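Local coordinates for protein Blo t 1 allergen (Blomia tropicalis, PDB 5JT8) that probably acts as a papain-family cysteine protease and is a mite allergen with limited antibody cross-reactivity to Der p 1, at residues N108-L113 against D237-Y242; Q115-R120 against V286-V291; V250-H255 against H281-V286. All coordinates share one frame; numbering follows the deposited sequence.

Interaction 1 (N108-L113 against D237-Y242); sequences NTYGSL and DEDVMY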
# COMPACT_ATOMS: atom_id res chain seq x y z
N ASN A 108 12.99 -1.23 -25.00
CA ASN A 108 12.23 -2.48 -25.11
C ASN A 108 13.07 -3.65 -25.57
O ASN A 108 12.66 -4.41 -26.45
CB ASN A 108 11.05 -2.30 -26.07
CG ASN A 108 10.00 -3.40 -25.94
OD1 ASN A 108 9.65 -3.80 -24.83
ND2 ASN A 108 9.51 -3.89 -27.07
N THR A 109 14.24 -3.80 -24.97
CA THR A 109 15.17 -4.80 -25.46
C THR A 109 15.51 -5.87 -24.44
O THR A 109 16.40 -6.69 -24.66
CB THR A 109 16.47 -4.13 -25.92
OG1 THR A 109 17.08 -3.48 -24.80
CG2 THR A 109 16.18 -3.11 -27.03
N TYR A 110 14.80 -5.88 -23.31
CA TYR A 110 15.00 -6.93 -22.32
C TYR A 110 14.38 -8.23 -22.86
O TYR A 110 13.34 -8.20 -23.52
CB TYR A 110 14.43 -6.53 -20.95
CG TYR A 110 12.99 -6.05 -20.92
CD1 TYR A 110 11.92 -6.96 -20.77
CD2 TYR A 110 12.69 -4.70 -21.01
CE1 TYR A 110 10.61 -6.51 -20.74
CE2 TYR A 110 11.38 -4.24 -20.99
CZ TYR A 110 10.35 -5.15 -20.85
OH TYR A 110 9.05 -4.68 -20.83
N GLY A 111 15.06 -9.34 -22.59
CA GLY A 111 14.77 -10.60 -23.27
C GLY A 111 13.40 -11.17 -22.99
O GLY A 111 12.38 -10.68 -23.49
N SER A 112 13.38 -12.23 -22.19
CA SER A 112 12.13 -12.89 -21.81
C SER A 112 12.01 -12.84 -20.30
O SER A 112 13.01 -12.72 -19.59
CB SER A 112 12.10 -14.34 -22.30
OG SER A 112 13.28 -15.02 -21.93
N LEU A 113 10.79 -12.92 -19.80
CA LEU A 113 10.56 -12.84 -18.37
C LEU A 113 10.16 -14.21 -17.83
O LEU A 113 9.43 -14.95 -18.48
CB LEU A 113 9.47 -11.81 -18.05
CG LEU A 113 9.80 -10.37 -18.46
CD1 LEU A 113 8.59 -9.45 -18.41
CD2 LEU A 113 10.92 -9.83 -17.58
N ASP A 237 2.38 -4.36 -18.27
CA ASP A 237 2.71 -5.36 -17.26
C ASP A 237 4.18 -5.75 -17.37
O ASP A 237 4.89 -5.88 -16.38
CB ASP A 237 1.82 -6.62 -17.43
CG ASP A 237 0.37 -6.39 -17.00
OD1 ASP A 237 0.04 -5.28 -16.50
OD2 ASP A 237 -0.44 -7.34 -17.14
N GLU A 238 4.61 -5.96 -18.61
CA GLU A 238 5.98 -6.35 -18.91
C GLU A 238 7.03 -5.35 -18.37
O GLU A 238 8.02 -5.76 -17.77
CB GLU A 238 6.15 -6.51 -20.44
CG GLU A 238 5.37 -7.67 -21.06
CD GLU A 238 3.85 -7.59 -20.86
OE1 GLU A 238 3.21 -6.54 -21.18
OE2 GLU A 238 3.28 -8.60 -20.38
N ASP A 239 6.82 -4.06 -18.61
CA ASP A 239 7.71 -3.04 -18.05
C ASP A 239 7.76 -3.17 -16.53
O ASP A 239 8.83 -3.17 -15.91
CB ASP A 239 7.27 -1.62 -18.44
CG ASP A 239 7.68 -1.24 -19.84
OD1 ASP A 239 8.20 -2.13 -20.53
OD2 ASP A 239 7.47 -0.08 -20.28
N VAL A 240 6.58 -3.29 -15.93
CA VAL A 240 6.48 -3.37 -14.48
C VAL A 240 7.20 -4.61 -13.97
O VAL A 240 8.01 -4.49 -13.05
CB VAL A 240 5.01 -3.38 -14.01
CG1 VAL A 240 4.95 -3.60 -12.51
CG2 VAL A 240 4.36 -2.05 -14.37
N MET A 241 6.95 -5.77 -14.58
CA MET A 241 7.61 -7.02 -14.19
C MET A 241 9.12 -6.93 -14.34
O MET A 241 9.88 -7.35 -13.46
CB MET A 241 7.11 -8.22 -15.03
CG MET A 241 5.62 -8.56 -14.84
SD MET A 241 4.90 -9.47 -16.25
CE MET A 241 5.71 -11.02 -16.08
N TYR A 242 9.56 -6.40 -15.46
CA TYR A 242 10.99 -6.19 -15.63
C TYR A 242 11.59 -5.22 -14.58
O TYR A 242 12.69 -5.45 -14.06
CB TYR A 242 11.28 -5.66 -17.02
CG TYR A 242 12.74 -5.77 -17.29
CD1 TYR A 242 13.33 -7.01 -17.51
CD2 TYR A 242 13.56 -4.65 -17.23
CE1 TYR A 242 14.69 -7.13 -17.72
CE2 TYR A 242 14.91 -4.74 -17.45
CZ TYR A 242 15.47 -5.98 -17.69
OH TYR A 242 16.82 -6.08 -17.91
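Tyr110 and Tyr242 lie face against face in an offset stack, their ring centroids 4.2 Å apart and their planes 13° from parallel. The two side chains slide past each other in opposite directions, which places each CB over the partner's ring: Tyr110 CB sits 3.5 Å from the centroid of the Tyr242 ring, and Tyr242 CB 3.9 Å from that of the Tyr110 ring. Both are CH-pi contacts. The torsions account for the overlap: Tyr242 CG is anti to its backbone N (chi1 -166°), whereas Tyr110 CG lies between its N and its carbonyl carbon (chi1 52°). The far end of Tyr110 thereby reaches the helix, where OH donates to Asp239 OD1 at 2.7 Å, approaching nearly along the C-O axis of the carboxylate. OD2 of the same carboxylate accepts from Leu106 N, so one carboxylate grips the loop through Tyr110 and the chain just before it through Leu106 N. In fold terms, a loop between helix 94-100 and strand 117-118 is laid across the first turns of helix 237-247 in the papain-like domain. Leu113 arrives by another route, through its two methyls. Leu113 CD2 meets the Tyr242 ring at its edge, in plane, 3.7 Å from Tyr242 CD1; the other methyl, Leu113 CD1, reaches Met241 CB at 3.9 Å and comes within 3.8 Å of Glu238 O.

Interaction 2 (Q115-R120 against V286-V291); sequences QNFDWR and VGWGTV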
# COMPACT_ATOMS: atom_id res chain seq x y z
N GLN A 115 8.09 -16.94 -15.81
CA GLN A 115 6.66 -17.03 -15.58
C GLN A 115 6.33 -16.63 -14.14
O GLN A 115 5.31 -15.99 -13.89
CB GLN A 115 6.14 -18.45 -15.87
CG GLN A 115 4.62 -18.59 -15.68
CD GLN A 115 4.04 -19.91 -16.20
OE1 GLN A 115 4.41 -20.99 -15.74
NE2 GLN A 115 3.11 -19.81 -17.16
N ASN A 116 7.18 -17.02 -13.19
CA ASN A 116 6.98 -16.67 -11.78
C ASN A 116 8.17 -15.96 -11.21
O ASN A 116 9.31 -16.30 -11.49
CB ASN A 116 6.70 -17.92 -10.93
CG ASN A 116 5.51 -18.72 -11.43
OD1 ASN A 116 4.36 -18.33 -11.24
ND2 ASN A 116 5.80 -19.85 -12.05
N PHE A 117 7.91 -14.97 -10.37
CA PHE A 117 8.96 -14.23 -9.69
C PHE A 117 8.36 -13.71 -8.38
O PHE A 117 7.32 -13.09 -8.39
CB PHE A 117 9.48 -13.09 -10.57
CG PHE A 117 10.74 -12.44 -10.05
CD1 PHE A 117 10.68 -11.46 -9.07
CD2 PHE A 117 11.98 -12.80 -10.55
CE1 PHE A 117 11.83 -10.86 -8.59
CE2 PHE A 117 13.14 -12.21 -10.08
CZ PHE A 117 13.07 -11.23 -9.10
N ASP A 118 9.02 -13.99 -7.27
CA ASP A 118 8.49 -13.65 -5.96
C ASP A 118 9.65 -13.21 -5.05
O ASP A 118 10.42 -14.04 -4.59
CB ASP A 118 7.74 -14.85 -5.36
CG ASP A 118 6.94 -14.51 -4.11
OD1 ASP A 118 7.13 -13.42 -3.55
OD2 ASP A 118 6.10 -15.33 -3.70
N TRP A 119 9.79 -11.90 -4.81
CA TRP A 119 10.86 -11.44 -3.92
C TRP A 119 10.77 -12.05 -2.52
O TRP A 119 11.79 -12.17 -1.83
CB TRP A 119 10.86 -9.91 -3.82
CG TRP A 119 11.58 -9.25 -4.94
CD1 TRP A 119 11.04 -8.44 -5.91
CD2 TRP A 119 12.98 -9.34 -5.23
NE1 TRP A 119 12.02 -8.02 -6.77
CE2 TRP A 119 13.22 -8.56 -6.39
CE3 TRP A 119 14.06 -10.02 -4.64
CZ2 TRP A 119 14.49 -8.42 -6.95
CZ3 TRP A 119 15.32 -9.89 -5.21
CH2 TRP A 119 15.52 -9.10 -6.36
N ARG A 120 9.58 -12.48 -2.09
CA ARG A 120 9.45 -13.15 -0.79
C ARG A 120 10.28 -14.43 -0.70
O ARG A 120 10.61 -14.91 0.39
CB ARG A 120 8.00 -13.50 -0.49
CG ARG A 120 7.03 -12.33 -0.39
CD ARG A 120 5.60 -12.85 -0.18
NE ARG A 120 5.16 -13.66 -1.31
CZ ARG A 120 3.94 -14.17 -1.45
NH1 ARG A 120 3.03 -13.97 -0.51
NH2 ARG A 120 3.63 -14.90 -2.53
N VAL A 286 5.57 -7.16 -5.12
CA VAL A 286 6.79 -7.88 -4.81
C VAL A 286 7.02 -9.02 -5.79
O VAL A 286 7.99 -9.75 -5.67
CB VAL A 286 6.77 -8.46 -3.38
CG1 VAL A 286 6.69 -7.35 -2.33
CG2 VAL A 286 5.65 -9.47 -3.22
N GLY A 287 6.13 -9.17 -6.75
CA GLY A 287 6.30 -10.19 -7.77
C GLY A 287 5.05 -10.57 -8.55
O GLY A 287 4.04 -9.87 -8.53
N TRP A 288 5.14 -11.70 -9.23
CA TRP A 288 4.04 -12.17 -10.05
C TRP A 288 4.12 -13.65 -10.23
O TRP A 288 5.16 -14.27 -9.96
CB TRP A 288 4.06 -11.48 -11.41
CG TRP A 288 5.22 -11.93 -12.26
CD1 TRP A 288 5.25 -13.00 -13.10
CD2 TRP A 288 6.51 -11.32 -12.34
NE1 TRP A 288 6.48 -13.09 -13.71
CE2 TRP A 288 7.27 -12.07 -13.27
CE3 TRP A 288 7.10 -10.21 -11.74
CZ2 TRP A 288 8.58 -11.74 -13.61
CZ3 TRP A 288 8.40 -9.88 -12.07
CH2 TRP A 288 9.12 -10.65 -12.99
N GLY A 289 3.03 -14.23 -10.71
CA GLY A 289 2.94 -15.64 -10.93
C GLY A 289 1.74 -15.98 -11.78
O GLY A 289 0.98 -15.09 -12.17
N THR A 290 1.58 -17.26 -12.06
CA THR A 290 0.46 -17.80 -12.82
C THR A 290 -0.07 -19.00 -12.10
O THR A 290 0.69 -19.92 -11.80
CB THR A 290 0.87 -18.23 -14.24
OG1 THR A 290 1.45 -17.13 -14.94
CG2 THR A 290 -0.34 -18.74 -15.01
N VAL A 291 -1.37 -19.03 -11.82
CA VAL A 291 -1.96 -20.22 -11.23
C VAL A 291 -3.10 -20.71 -12.11
O VAL A 291 -4.12 -20.04 -12.29
CB VAL A 291 -2.45 -19.98 -9.76
CG1 VAL A 291 -3.32 -18.75 -9.64
CG2 VAL A 291 -3.15 -21.23 -9.21
O HOH W 1 2.95 -15.22 -14.88
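Backbone bonds pair Phe117 with Trp288 in both directions: Phe117 N donates to Trp288 O at 2.9 Å, almost perfectly straight (178°), and Trp288 N donates to Phe117 O at 2.7 Å. This antiparallel hydrogen-bonded pair makes strand 117-118 a neighbour of strand 281-291 in the mixed sheet of the papain-like fold. The non-hydrogen-bonded pair Asp118 and Gly287 follows; having no side chain, Gly287 lets its CA come within 3.1 Å of Phe117 O in a CA-H...O contact. Trp119 N continues the series with a bond to Val286 O. At the opposite end a side chain replaces the backbone, Asn116 OD1 accepting from Thr290 N at 3.1 Å.

The aromatic contact is made by a CB and a ring face rather than by two rings. Phe117 CB stands over the six-membered ring of Trp288, 3.4 Å from its centroid, while the two rings, though near parallel, are slid apart and barely overlap. With Trp288 CG between its backbone N and carbonyl carbon (chi1 70°), the indole folds over strand 117-118; its NE1 is hydrogen-bonded to Pro114 O.

Charged groups gather where strand 117-118 gives way to helix 119-122. Asp118 is the N-cap, its OD1 taking Arg120 N from above the carboxylate plane (46° out of it). The guanidinium grips the same carboxylate side-on through NE and NH2, with Arg120 NH2 2.8 Å from Asp118 OD2, a salt bridge; Tyr314 OH also bonds that NH2. Each oxygen has two donors, on OD1 the backbone N-H and NE, on OD2 NE and NH2, which probably keeps buried Asp118 ionised while fixing its rotation.

Interaction 3 (V250-H255 against H281-V286); sequences VVIYMH and HAVILV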
# COMPACT_ATOMS: atom_id res chain seq x y z
N VAL A 250 8.31 -2.63 -5.95
CA VAL A 250 7.93 -1.29 -6.40
C VAL A 250 6.66 -0.81 -5.69
O VAL A 250 5.81 -1.61 -5.32
CB VAL A 250 7.72 -1.26 -7.93
CG1 VAL A 250 9.03 -1.66 -8.65
CG2 VAL A 250 6.58 -2.18 -8.34
N VAL A 251 6.57 0.50 -5.49
CA VAL A 251 5.34 1.13 -5.00
C VAL A 251 4.38 1.25 -6.16
O VAL A 251 4.77 1.61 -7.27
CB VAL A 251 5.59 2.55 -4.43
CG1 VAL A 251 4.27 3.20 -4.00
CG2 VAL A 251 6.56 2.50 -3.28
N ILE A 252 3.11 0.93 -5.91
CA ILE A 252 2.04 1.23 -6.84
C ILE A 252 0.91 1.96 -6.12
O ILE A 252 0.77 1.87 -4.91
CB ILE A 252 1.45 -0.05 -7.51
CG1 ILE A 252 0.83 -0.96 -6.45
CG2 ILE A 252 2.51 -0.82 -8.29
CD1 ILE A 252 -0.14 -1.99 -7.01
N TYR A 253 0.13 2.71 -6.88
CA TYR A 253 -1.06 3.36 -6.36
C TYR A 253 -2.28 2.75 -6.99
O TYR A 253 -2.35 2.64 -8.22
CB TYR A 253 -1.03 4.85 -6.62
CG TYR A 253 -0.37 5.63 -5.52
CD1 TYR A 253 1.00 5.63 -5.38
CD2 TYR A 253 -1.13 6.35 -4.60
CE1 TYR A 253 1.61 6.34 -4.38
CE2 TYR A 253 -0.52 7.06 -3.59
CZ TYR A 253 0.85 7.05 -3.49
OH TYR A 253 1.48 7.76 -2.48
N MET A 254 -3.24 2.35 -6.17
CA MET A 254 -4.40 1.70 -6.72
C MET A 254 -5.68 2.05 -5.96
O MET A 254 -5.70 2.94 -5.11
CB MET A 254 -4.17 0.18 -6.76
CG MET A 254 -3.41 -0.37 -5.58
SD MET A 254 -4.52 -0.57 -4.19
CE MET A 254 -5.78 -1.59 -4.97
N HIS A 255 -6.76 1.37 -6.32
CA HIS A 255 -8.06 1.67 -5.77
C HIS A 255 -8.32 0.78 -4.55
O HIS A 255 -9.05 -0.22 -4.63
CB HIS A 255 -9.14 1.49 -6.85
CG HIS A 255 -10.48 2.06 -6.47
ND1 HIS A 255 -11.50 2.24 -7.39
CD2 HIS A 255 -10.95 2.50 -5.28
CE1 HIS A 255 -12.54 2.76 -6.77
NE2 HIS A 255 -12.24 2.92 -5.50
N HIS A 281 -4.95 4.37 -2.61
CA HIS A 281 -4.17 3.53 -1.72
C HIS A 281 -2.83 3.18 -2.33
O HIS A 281 -2.78 2.77 -3.49
CB HIS A 281 -4.96 2.28 -1.39
CG HIS A 281 -4.34 1.42 -0.33
ND1 HIS A 281 -3.81 1.94 0.83
CD2 HIS A 281 -4.21 0.08 -0.23
CE1 HIS A 281 -3.36 0.95 1.59
NE2 HIS A 281 -3.60 -0.19 0.97
N ALA A 282 -1.76 3.33 -1.56
CA ALA A 282 -0.43 2.92 -2.00
C ALA A 282 -0.06 1.57 -1.41
O ALA A 282 -0.25 1.35 -0.23
CB ALA A 282 0.61 3.95 -1.60
N VAL A 283 0.48 0.68 -2.24
CA VAL A 283 0.97 -0.62 -1.76
C VAL A 283 2.22 -0.99 -2.55
O VAL A 283 2.74 -0.17 -3.29
CB VAL A 283 -0.08 -1.74 -1.91
CG1 VAL A 283 -1.29 -1.48 -1.01
CG2 VAL A 283 -0.52 -1.89 -3.39
N ILE A 284 2.68 -2.23 -2.40
CA ILE A 284 3.92 -2.70 -3.02
C ILE A 284 3.69 -3.96 -3.85
O ILE A 284 3.04 -4.90 -3.40
CB ILE A 284 5.00 -3.00 -1.93
CG1 ILE A 284 5.33 -1.72 -1.13
CG2 ILE A 284 6.25 -3.62 -2.52
CD1 ILE A 284 6.12 -2.02 0.16
N LEU A 285 4.23 -3.98 -5.07
CA LEU A 285 4.32 -5.22 -5.84
C LEU A 285 5.63 -5.90 -5.51
O LEU A 285 6.69 -5.28 -5.59
CB LEU A 285 4.23 -4.95 -7.35
CG LEU A 285 2.94 -4.39 -7.94
CD1 LEU A 285 3.11 -4.14 -9.44
CD2 LEU A 285 1.81 -5.38 -7.68
N VAL A 286 5.57 -7.16 -5.12
CA VAL A 286 6.79 -7.88 -4.81
C VAL A 286 7.02 -9.02 -5.79
O VAL A 286 7.99 -9.75 -5.67
CB VAL A 286 6.77 -8.46 -3.38
CG1 VAL A 286 6.69 -7.35 -2.33
CG2 VAL A 286 5.65 -9.47 -3.22
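Ile252 and Val283 make the tightest apolar touch between these strands, with Ile252 CG1 only 3.5 Å from Val283 CG2, closer than usual van der Waals contact. Ile252 CG1 lies between its backbone N and carbonyl carbon (chi1 62°), which leaves the branch methyl CG2 to meet Leu285 CD1 at 3.6 Å, the two side chains crossing at about a right angle. Val250 CG2 extends this face against Leu285 CB, and Met254 CG reaches Val283 CG2 at 3.9 Å. Beyond, Leu285 packs on Trp297 and Ile299 of strand 294-300 and on helix 237-247, so the face belongs to the core of the beta domain of the papain fold.

The other face of the sheet, though equally buried, is joined more loosely across the pair: Val251 CG1 comes no nearer than 4.4 Å to Ala282 CB. Helix 139-154 fills in instead, Ala141 touching Val251, Ala282 and Ile284. Here the closer contact is Ala282 CB over one face of the Tyr253 ring, 3.8 Å from its centroid, though Tyr253 was modelled in two conformers, so this contact is less certain. The paired strands end at Met254 and His281; His255 beyond them is partly exposed and turns away.

Six backbone bonds join the strands antiparallel, and the last two fix His281: Met254 N donates to its O at 2.8 Å and His281 N to Met254 O. With NE2 bonded to Asn301 OD1 and Trp303 stacked on the ring, the arrangement matches the histidine-asparagine pair of papain-like proteases, consistent with a catalytic His281 whose backbone is held by the sheet.

In the fold
From the N terminus, the chain first presents the loop 108-113 and then, after a single intervening residue, 115-120; both wait for much later partners. Helix 237-247 closes the first long loop in interaction 1, and strand 250-254 follows that helix directly. After an excursion containing helix 259-262 and strand 268-269, strand 281-291 pairs with strand 250-254 and closes interaction 3, the shortest loop; the same strand goes on to close interaction 2. Interactions 1 and 2 therefore cross, interaction 3 falls after interaction 1, and it lies wholly within the span of interaction 2, sharing Val286. Helix 237-247 bridges all three: Met241 packs on Trp288 and Val240 on Leu285, tying the early loop to the sheet.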